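PDB 2OKX: rhamnosidase B from Bacillus sp., which hydrolyses terminal alpha-L-rhamnose residues from rhamnosides as an alpha-L-rhamnosidase of glycoside hydrolase family 78, probably with inversion of configuration. Local coordinates for residues G136-S141 / V153-E158; R157-D162 / I489-R494; A220-L225 / E394-G399. All coordinates share one frame; numbering follows the deposited sequence. Where two conformers were deposited one is given.

Contact 1: residues G136-S141 / V153-E158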
loop_
_atom_site.group_PDB
_atom_site.type_symbol
_atom_site.label_atom_id
_atom_site.label_comp_id
_atom_site.label_asym_id
_atom_site.label_seq_id
_atom_site.Cartn_x
_atom_site.Cartn_y
_atom_site.Cartn_z
ATOM N N GLY A 136 18.793 -17.775 11.512
ATOM C CA GLY A 136 17.597 -18.424 11.010
ATOM C C GLY A 136 16.800 -17.664 9.961
ATOM O O GLY A 136 15.901 -18.233 9.347
ATOM N N GLN A 137 17.112 -16.389 9.750
ATOM C CA GLN A 137 16.391 -15.598 8.760
ATOM C C GLN A 137 16.869 -15.962 7.358
ATOM O O GLN A 137 18.009 -15.685 6.993
ATOM C CB GLN A 137 16.593 -14.107 9.020
ATOM C CG GLN A 137 15.770 -13.214 8.098
ATOM C CD GLN A 137 16.547 -12.733 6.887
ATOM O OE1 GLN A 137 15.999 -12.603 5.794
ATOM N NE2 GLN A 137 17.825 -12.442 7.084
ATOM N N ARG A 138 15.986 -16.584 6.582
ATOM C CA ARG A 138 16.309 -17.017 5.225
ATOM C C ARG A 138 16.220 -15.887 4.208
ATOM O O ARG A 138 15.145 -15.333 3.972
ATOM C CB ARG A 138 15.371 -18.149 4.803
ATOM C CG ARG A 138 15.268 -19.292 5.806
ATOM C CD ARG A 138 16.638 -19.767 6.282
ATOM N NE ARG A 138 16.554 -21.013 7.043
ATOM C CZ ARG A 138 17.519 -21.478 7.834
ATOM N NH1 ARG A 138 18.653 -20.800 7.978
ATOM N NH2 ARG A 138 17.351 -22.622 8.480
ATOM N N SER A 139 17.356 -15.559 3.598
ATOM C CA SER A 139 17.411 -14.490 2.614
ATOM C C SER A 139 16.793 -14.852 1.269
ATOM O O SER A 139 16.800 -14.036 0.349
ATOM C CB SER A 139 18.857 -14.033 2.409
ATOM O OG SER A 139 19.316 -13.311 3.538
ATOM N N ASN A 140 16.273 -16.066 1.143
ATOM C CA ASN A 140 15.636 -16.462 -0.109
ATOM C C ASN A 140 14.109 -16.471 0.022
ATOM O O ASN A 140 13.412 -16.978 -0.860
ATOM C CB ASN A 140 16.114 -17.848 -0.566
ATOM C CG ASN A 140 15.656 -18.967 0.356
ATOM O OD1 ASN A 140 15.429 -20.095 -0.087
ATOM N ND2 ASN A 140 15.533 -18.666 1.639
ATOM N N SER A 141 13.591 -15.904 1.111
ATOM C CA SER A 141 12.143 -15.874 1.321
ATOM C C SER A 141 11.465 -15.091 0.191
ATOM O O SER A 141 12.101 -14.287 -0.492
ATOM C CB SER A 141 11.804 -15.272 2.694
ATOM O OG SER A 141 12.124 -13.899 2.758
ATOM N N VAL A 153 10.855 -15.830 6.395
ATOM C CA VAL A 153 10.886 -17.241 6.763
ATOM C C VAL A 153 11.991 -17.286 7.816
ATOM O O VAL A 153 13.157 -17.016 7.512
ATOM C CB VAL A 153 11.269 -18.141 5.578
ATOM C CG1 VAL A 153 11.521 -19.560 6.070
ATOM C CG2 VAL A 153 10.150 -18.143 4.549
ATOM N N ILE A 154 11.615 -17.602 9.052
ATOM C CA ILE A 154 12.559 -17.627 10.165
ATOM C C ILE A 154 12.618 -18.976 10.865
ATOM O O ILE A 154 11.599 -19.485 11.325
ATOM C CB ILE A 154 12.170 -16.579 11.243
ATOM C CG1 ILE A 154 11.948 -15.205 10.605
ATOM C CG2 ILE A 154 13.245 -16.515 12.320
ATOM C CD1 ILE A 154 13.195 -14.561 10.032
ATOM N N ASP A 155 13.814 -19.550 10.954
ATOM C CA ASP A 155 13.986 -20.822 11.643
ATOM C C ASP A 155 14.592 -20.482 13.000
ATOM O O ASP A 155 15.800 -20.255 13.120
ATOM C CB ASP A 155 14.915 -21.743 10.851
ATOM C CG ASP A 155 14.994 -23.133 11.446
ATOM O OD1 ASP A 155 15.302 -24.086 10.696
ATOM O OD2 ASP A 155 14.755 -23.272 12.664
ATOM N N ALA A 156 13.735 -20.439 14.014
ATOM C CA ALA A 156 14.139 -20.086 15.369
ATOM C C ALA A 156 15.187 -21.011 15.982
ATOM O O ALA A 156 15.835 -20.654 16.963
ATOM C CB ALA A 156 12.907 -20.017 16.269
ATOM N N ARG A 157 15.356 -22.197 15.414
ATOM C CA ARG A 157 16.352 -23.129 15.933
ATOM C C ARG A 157 17.771 -22.584 15.752
ATOM O O ARG A 157 18.697 -22.999 16.450
ATOM C CB ARG A 157 16.215 -24.483 15.240
ATOM C CG ARG A 157 14.925 -25.196 15.585
ATOM C CD ARG A 157 14.725 -26.426 14.731
ATOM N NE ARG A 157 14.663 -26.101 13.310
ATOM C CZ ARG A 157 14.357 -26.982 12.363
ATOM N NH1 ARG A 157 14.085 -28.242 12.689
ATOM N NH2 ARG A 157 14.326 -26.607 11.090
ATOM N N GLU A 158 17.934 -21.641 14.828
ATOM C CA GLU A 158 19.241 -21.044 14.562
ATOM C C GLU A 158 19.295 -19.593 15.019
ATOM O O GLU A 158 20.268 -18.885 14.755
ATOM C CB GLU A 158 19.553 -21.105 13.066
ATOM C CG GLU A 158 19.393 -22.483 12.466
ATOM C CD GLU A 158 19.637 -22.499 10.973
ATOM O OE1 GLU A 158 19.360 -23.540 10.346
ATOM O OE2 GLU A 158 20.106 -21.476 10.426
HETATM O O HOH W 1 21.138 -19.081 10.453
HETATM O O HOH W 2 13.376 -14.196 5.685
#

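Contact 2: residues R157-D162 / I489-R494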
loop_
_atom_site.group_PDB
_atom_site.type_symbol
_atom_site.label_atom_id
_atom_site.label_comp_id
_atom_site.label_asym_id
_atom_site.label_seq_id
_atom_site.Cartn_x
_atom_site.Cartn_y
_atom_site.Cartn_z
ATOM N N ARG A 157 15.356 -22.197 15.414
ATOM C CA ARG A 157 16.352 -23.129 15.933
ATOM C C ARG A 157 17.771 -22.584 15.752
ATOM O O ARG A 157 18.697 -22.999 16.450
ATOM C CB ARG A 157 16.215 -24.483 15.240
ATOM C CG ARG A 157 14.925 -25.196 15.585
ATOM C CD ARG A 157 14.725 -26.426 14.731
ATOM N NE ARG A 157 14.663 -26.101 13.310
ATOM C CZ ARG A 157 14.357 -26.982 12.363
ATOM N NH1 ARG A 157 14.085 -28.242 12.689
ATOM N NH2 ARG A 157 14.326 -26.607 11.090
ATOM N N GLU A 158 17.934 -21.641 14.828
ATOM C CA GLU A 158 19.241 -21.044 14.562
ATOM C C GLU A 158 19.295 -19.593 15.019
ATOM O O GLU A 158 20.268 -18.885 14.755
ATOM C CB GLU A 158 19.553 -21.105 13.066
ATOM C CG GLU A 158 19.393 -22.483 12.466
ATOM C CD GLU A 158 19.637 -22.499 10.973
ATOM O OE1 GLU A 158 19.360 -23.540 10.346
ATOM O OE2 GLU A 158 20.106 -21.476 10.426
ATOM N N LEU A 159 18.245 -19.154 15.708
ATOM C CA LEU A 159 18.163 -17.779 16.185
ATOM C C LEU A 159 18.490 -17.642 17.669
ATOM O O LEU A 159 17.965 -18.379 18.503
ATOM C CB LEU A 159 16.756 -17.221 15.906
ATOM C CG LEU A 159 16.365 -15.805 16.346
ATOM C CD1 LEU A 159 16.060 -15.771 17.822
ATOM C CD2 LEU A 159 17.474 -14.842 16.010
ATOM N N ALA A 160 19.367 -16.692 17.985
ATOM C CA ALA A 160 19.747 -16.417 19.368
ATOM C C ALA A 160 18.683 -15.460 19.915
ATOM O O ALA A 160 18.801 -14.243 19.782
ATOM C CB ALA A 160 21.129 -15.766 19.413
ATOM N N GLU A 161 17.647 -16.032 20.524
ATOM C CA GLU A 161 16.516 -15.282 21.068
ATOM C C GLU A 161 16.827 -14.037 21.894
ATOM O O GLU A 161 16.139 -13.024 21.763
ATOM C CB GLU A 161 15.620 -16.222 21.886
ATOM C CG GLU A 161 16.237 -16.709 23.190
ATOM C CD GLU A 161 15.476 -17.873 23.803
ATOM O OE1 GLU A 161 15.544 -18.990 23.245
ATOM O OE2 GLU A 161 14.807 -17.671 24.840
ATOM N N ASP A 162 17.853 -14.098 22.739
ATOM C CA ASP A 162 18.194 -12.957 23.584
ATOM C C ASP A 162 19.289 -12.045 23.038
ATOM O O ASP A 162 19.942 -11.341 23.806
ATOM C CB ASP A 162 18.605 -13.441 24.979
ATOM C CG ASP A 162 17.550 -14.318 25.630
ATOM O OD1 ASP A 162 16.352 -13.973 25.554
ATOM O OD2 ASP A 162 17.921 -15.349 26.231
ATOM N N ILE A 489 9.668 -21.300 12.127
ATOM C CA ILE A 489 9.969 -22.675 12.502
ATOM C C ILE A 489 10.413 -22.633 13.958
ATOM O O ILE A 489 11.368 -21.944 14.312
ATOM C CB ILE A 489 11.082 -23.262 11.615
ATOM C CG1 ILE A 489 10.701 -23.092 10.141
ATOM C CG2 ILE A 489 11.265 -24.742 11.925
ATOM C CD1 ILE A 489 11.824 -23.378 9.169
ATOM N N CYS A 490 9.704 -23.381 14.791
ATOM C CA CYS A 490 9.939 -23.410 16.230
ATOM C C CYS A 490 11.197 -24.045 16.793
ATOM O O CYS A 490 11.700 -25.042 16.280
ATOM C CB CYS A 490 8.756 -24.081 16.918
ATOM S SG CYS A 490 7.197 -23.221 16.683
ATOM N N ARG A 491 11.688 -23.441 17.869
ATOM C CA ARG A 491 12.826 -23.979 18.590
ATOM C C ARG A 491 12.062 -24.772 19.646
ATOM O O ARG A 491 10.831 -24.718 19.677
ATOM C CB ARG A 491 13.656 -22.872 19.249
ATOM C CG ARG A 491 12.942 -22.100 20.351
ATOM C CD ARG A 491 13.948 -21.333 21.198
ATOM N NE ARG A 491 14.710 -20.386 20.388
ATOM C CZ ARG A 491 14.293 -19.162 20.083
ATOM N NH1 ARG A 491 13.121 -18.727 20.532
ATOM N NH2 ARG A 491 15.037 -18.381 19.309
ATOM N N GLU A 492 12.761 -25.493 20.511
ATOM C CA GLU A 492 12.078 -26.285 21.523
ATOM C C GLU A 492 11.520 -25.444 22.673
ATOM O O GLU A 492 12.191 -24.549 23.176
ATOM C CB GLU A 492 13.037 -27.339 22.081
ATOM C CG GLU A 492 12.402 -28.333 23.033
ATOM C CD GLU A 492 11.352 -29.192 22.363
ATOM O OE1 GLU A 492 11.596 -29.669 21.235
ATOM O OE2 GLU A 492 10.285 -29.405 22.971
ATOM N N GLY A 493 10.281 -25.728 23.075
ATOM C CA GLY A 493 9.682 -25.016 24.193
ATOM C C GLY A 493 8.825 -23.796 23.908
ATOM O O GLY A 493 8.263 -23.647 22.821
ATOM N N ARG A 494 8.711 -22.925 24.907
ATOM C CA ARG A 494 7.917 -21.710 24.775
ATOM C C ARG A 494 8.739 -20.620 24.110
ATOM O O ARG A 494 9.931 -20.472 24.382
ATOM C CB ARG A 494 7.432 -21.209 26.141
ATOM C CG ARG A 494 6.627 -19.919 26.027
ATOM C CD ARG A 494 6.284 -19.275 27.358
ATOM N NE ARG A 494 5.359 -20.070 28.158
ATOM C CZ ARG A 494 4.326 -19.564 28.825
ATOM N NH1 ARG A 494 4.070 -18.264 28.785
ATOM N NH2 ARG A 494 3.556 -20.360 29.552
HETATM O O HOH W 3 17.412 -21.574 19.547
#

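Contact 3: residues A220-L225 / E394-G399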
loop_
_atom_site.group_PDB
_atom_site.type_symbol
_atom_site.label_atom_id
_atom_site.label_comp_id
_atom_site.label_asym_id
_atom_site.label_seq_id
_atom_site.Cartn_x
_atom_site.Cartn_y
_atom_site.Cartn_z
ATOM N N ALA A 220 5.793 -26.796 -3.502
ATOM C CA ALA A 220 5.261 -25.438 -3.654
ATOM C C ALA A 220 6.438 -24.481 -3.568
ATOM O O ALA A 220 7.159 -24.461 -2.573
ATOM C CB ALA A 220 4.245 -25.130 -2.554
ATOM N N ALA A 221 6.637 -23.686 -4.613
ATOM C CA ALA A 221 7.762 -22.770 -4.630
ATOM C C ALA A 221 7.395 -21.368 -5.082
ATOM O O ALA A 221 6.489 -21.175 -5.893
ATOM C CB ALA A 221 8.867 -23.333 -5.532
ATOM N N ALA A 222 8.113 -20.394 -4.532
ATOM C CA ALA A 222 7.917 -18.996 -4.873
ATOM C C ALA A 222 9.170 -18.577 -5.638
ATOM O O ALA A 222 10.294 -18.719 -5.138
ATOM C CB ALA A 222 7.749 -18.157 -3.602
ATOM N N LEU A 223 8.972 -18.076 -6.853
ATOM C CA LEU A 223 10.081 -17.663 -7.705
ATOM C C LEU A 223 10.046 -16.186 -8.053
ATOM O O LEU A 223 8.993 -15.648 -8.384
ATOM C CB LEU A 223 10.063 -18.452 -9.020
ATOM C CG LEU A 223 9.269 -19.756 -9.152
ATOM C CD1 LEU A 223 9.417 -20.274 -10.581
ATOM C CD2 LEU A 223 9.754 -20.787 -8.158
ATOM N N ASP A 224 11.199 -15.530 -7.980
ATOM C CA ASP A 224 11.276 -14.125 -8.350
ATOM C C ASP A 224 11.800 -14.122 -9.785
ATOM O O ASP A 224 12.998 -13.956 -10.034
ATOM C CB ASP A 224 12.226 -13.370 -7.424
ATOM C CG ASP A 224 12.164 -11.870 -7.632
ATOM O OD1 ASP A 224 12.551 -11.125 -6.707
ATOM O OD2 ASP A 224 11.736 -11.435 -8.721
ATOM N N LEU A 225 10.885 -14.338 -10.721
ATOM C CA LEU A 225 11.218 -14.385 -12.138
ATOM C C LEU A 225 11.724 -13.052 -12.672
ATOM O O LEU A 225 12.536 -13.019 -13.594
ATOM C CB LEU A 225 9.997 -14.846 -12.939
ATOM C CG LEU A 225 9.535 -16.279 -12.667
ATOM C CD1 LEU A 225 8.261 -16.577 -13.449
ATOM C CD2 LEU A 225 10.641 -17.253 -13.051
ATOM N N GLU A 394 11.247 -23.089 -1.468
ATOM C CA GLU A 394 10.203 -24.102 -1.412
ATOM C C GLU A 394 9.399 -23.960 -0.116
ATOM O O GLU A 394 8.547 -24.785 0.198
ATOM C CB GLU A 394 10.822 -25.502 -1.531
ATOM C CG GLU A 394 11.138 -25.878 -2.978
ATOM C CD GLU A 394 12.050 -27.089 -3.110
ATOM O OE1 GLU A 394 11.943 -28.019 -2.286
ATOM O OE2 GLU A 394 12.865 -27.111 -4.057
ATOM N N GLU A 395 9.692 -22.905 0.636
ATOM C CA GLU A 395 8.973 -22.616 1.876
ATOM C C GLU A 395 8.002 -21.528 1.427
ATOM O O GLU A 395 8.251 -20.338 1.602
ATOM C CB GLU A 395 9.957 -22.110 2.929
ATOM C CG GLU A 395 11.084 -23.114 3.193
ATOM C CD GLU A 395 12.087 -22.635 4.215
ATOM O OE1 GLU A 395 12.900 -21.739 3.889
ATOM O OE2 GLU A 395 12.057 -23.152 5.352
ATOM N N ASN A 396 6.898 -21.971 0.833
ATOM C CA ASN A 396 5.898 -21.088 0.249
ATOM C C ASN A 396 4.527 -21.112 0.925
ATOM O O ASN A 396 3.649 -21.904 0.571
ATOM C CB ASN A 396 5.778 -21.453 -1.237
ATOM C CG ASN A 396 4.771 -20.607 -1.977
ATOM O OD1 ASN A 396 4.301 -19.583 -1.474
ATOM N ND2 ASN A 396 4.438 -21.027 -3.193
ATOM N N VAL A 397 4.344 -20.211 1.885
ATOM C CA VAL A 397 3.091 -20.138 2.621
ATOM C C VAL A 397 1.900 -19.779 1.741
ATOM O O VAL A 397 0.836 -20.372 1.872
ATOM C CB VAL A 397 3.191 -19.125 3.779
ATOM C CG1 VAL A 397 1.847 -19.028 4.510
ATOM C CG2 VAL A 397 4.288 -19.566 4.751
ATOM N N PHE A 398 2.077 -18.816 0.840
ATOM C CA PHE A 398 0.985 -18.402 -0.039
ATOM C C PHE A 398 0.485 -19.554 -0.910
ATOM O O PHE A 398 -0.704 -19.878 -0.910
ATOM C CB PHE A 398 1.432 -17.231 -0.926
ATOM C CG PHE A 398 0.333 -16.665 -1.787
ATOM C CD1 PHE A 398 -0.649 -15.840 -1.240
ATOM C CD2 PHE A 398 0.276 -16.960 -3.146
ATOM C CE1 PHE A 398 -1.672 -15.316 -2.036
ATOM C CE2 PHE A 398 -0.742 -16.444 -3.953
ATOM C CZ PHE A 398 -1.719 -15.618 -3.395
ATOM N N GLY A 399 1.397 -20.176 -1.652
ATOM C CA GLY A 399 1.009 -21.275 -2.519
ATOM C C GLY A 399 0.376 -22.418 -1.758
ATOM O O GLY A 399 -0.536 -23.077 -2.259
HETATM O O HOH W 4 7.643 -27.042 -1.140
#

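Contact 1: residues G136-S141 / V153-E158
Gly136 and Asp155 meet backbone to backbone at the tight end of this contact. Asp155 N donates to Gly136 O at 2.9 Å, and from the other direction Gly136 CA sends a CA-H...O contact to Asp155 O. A side chain at position 136 would run into that Asp155 oxygen, and the backbone angles already call for glycine. Two backbone hydrogen bonds flank Gln137 and Ile154, an antiparallel non-hydrogen-bonded pair: beyond them Arg138 N donates to Val153 O at 3.0 Å, almost straight at 175°. On one face of the strand Ile154 CD1 packs on Gln137 CG at 3.5 Å; on the opposite face Val153 turns CG1 to the aliphatic CG of Arg138 and CG2 to Ser141 CB. The contact is thus a single beta bridge that lays a loop of the N-terminal domain, which makes a type I turn from Arg138 to Ser141, along the short strand 153-155, whose Ile154 also bonds to strand 485-489. Toward the exposed Glu158 the contact becomes polar and more open to solvent. Arg138 bends at chi2 (-48°) and grips Glu158 end-on: NH2 meets OE1 at 2.9 Å and NH1 meets OE2 at the same 2.9 Å. The guanidinium and carboxylate planes stand 66° apart, and both oxygens are met from above the carboxylate. Asp155 OD1 adds a longer salt bridge to Arg138 NH2, while the Asp155 carboxylate is held side-on by Arg157, and the Arg157 backbone N also bonds to Asp155 OD2, an Asx turn. Water 1 joins Glu158 OE2 to Gly136 N.

Contact 2: residues R157-D162 / I489-R494
Arg157 starts the contact by laying its side chain along the backbone of Cys490 and Arg491, its CG 3.3 Å from Cys490 O. The chain bends at chi3 (-60°), which carries the guanidinium over Ile489, whose CG2 methyl sits 3.5 Å above the plane of one face, toward the rim. A long arginine suits the place: its methylenes cover peptide and its flat end covers a methyl, while the charge is met by Asp155. Leu159 next offers its carbonyl: Arg491 NH2 donates to Leu159 O at 3.0 Å, nearly in the guanidinium plane but above the carbonyl plane. The same nitrogen packs on Leu159 CD1. Here the loop after strand 153-155 of the N-terminal domain meets the short link between strands 485-489 and 493-498 of the concanavalin-like domain, so the contact is an interdomain one. Water 3, accepting from Arg491 NE at 3.1 Å, gives Leu159 O a second, weak bond. Further on, Glu161 OE1 lies over a face of the Arg491 guanidinium, 3.3 Å from NE; the attraction is one of charge, with no N-H aimed at the oxygen. A leucine in place of Arg491 would probably leave Leu159 O without its direct donor and Glu161 without its opposite charge.

Contact 3: residues A220-L225 / E394-G399
Ala221 and Glu394 bring the two backbones to 4.3 Å between CA atoms, where strand 219-223 of an antiparallel five-strand sheet runs beside the chain leaving one of its edge strands, 392-393. The sheet pairing proper lies just before, in the backbone bonding of Ala222 with Thr393; beyond it the second chain peels off, and no clear direct hydrogen bond joins the two segments. Instead, Glu394 CA makes a CA-H...O contact to Ala220 O at 3.3 Å. The carbonyl oxygens of Ala220 and Glu394 stand 3.1 Å apart, two acceptors without a proton between them. Water 4 bridges the two segments, accepting from Ala220 N at 3.0 Å and lying 2.8 Å from Glu394 O, to which it probably donates. The chain then turns into helix 397-402, with Asn396 as its N-cap.

The small methyls of Ala220 and Ala222 let the capping residue settle close against the strand; that of Ala221 points away. Asn396 holds CG anti to its own N (chi1 -180°), which extends its amide across toward the strand: CB lies 3.6 Å from Ala220 O, and CG packs against the methyl of Ala222. The side chain of Glu394 leads away toward the surface, where its carboxylate bonds to Tyr392, as befits an exposed charged residue. The buried amide of Asn396 works at both ends. ND2 donates to His315 ND1 on the neighbouring strand 314-320 and passes near the backbone of Ala221, while OD1 accepts from Gly399 N at 3.0 Å, the donor approaching above the amide plane in a bond of 172°.

Strand 485-489 binds contacts 1 and 2 most directly, for Ile489 N lies 2.8 Å from Ile154 O and Ile489 O 2.8 Å from Ala156 N, both probable hydrogen bonds. The two contacts share Arg157 and Glu158, and their centres are about 11 Å apart. Contact 3, centred about 15 Å from contact 1 and 24 Å from contact 2, meets both through Glu395: its OE1 packs 3.4 Å from Val153 CG1 and its OE2 3.8 Å from Ile489 CD1. Together they join the N-terminal, D2 and concanavalin-like parts of the chain. A glycerol, probably from crystallisation, lies about 4 Å from the Leu159 side chain and 6 Å from that of Glu158.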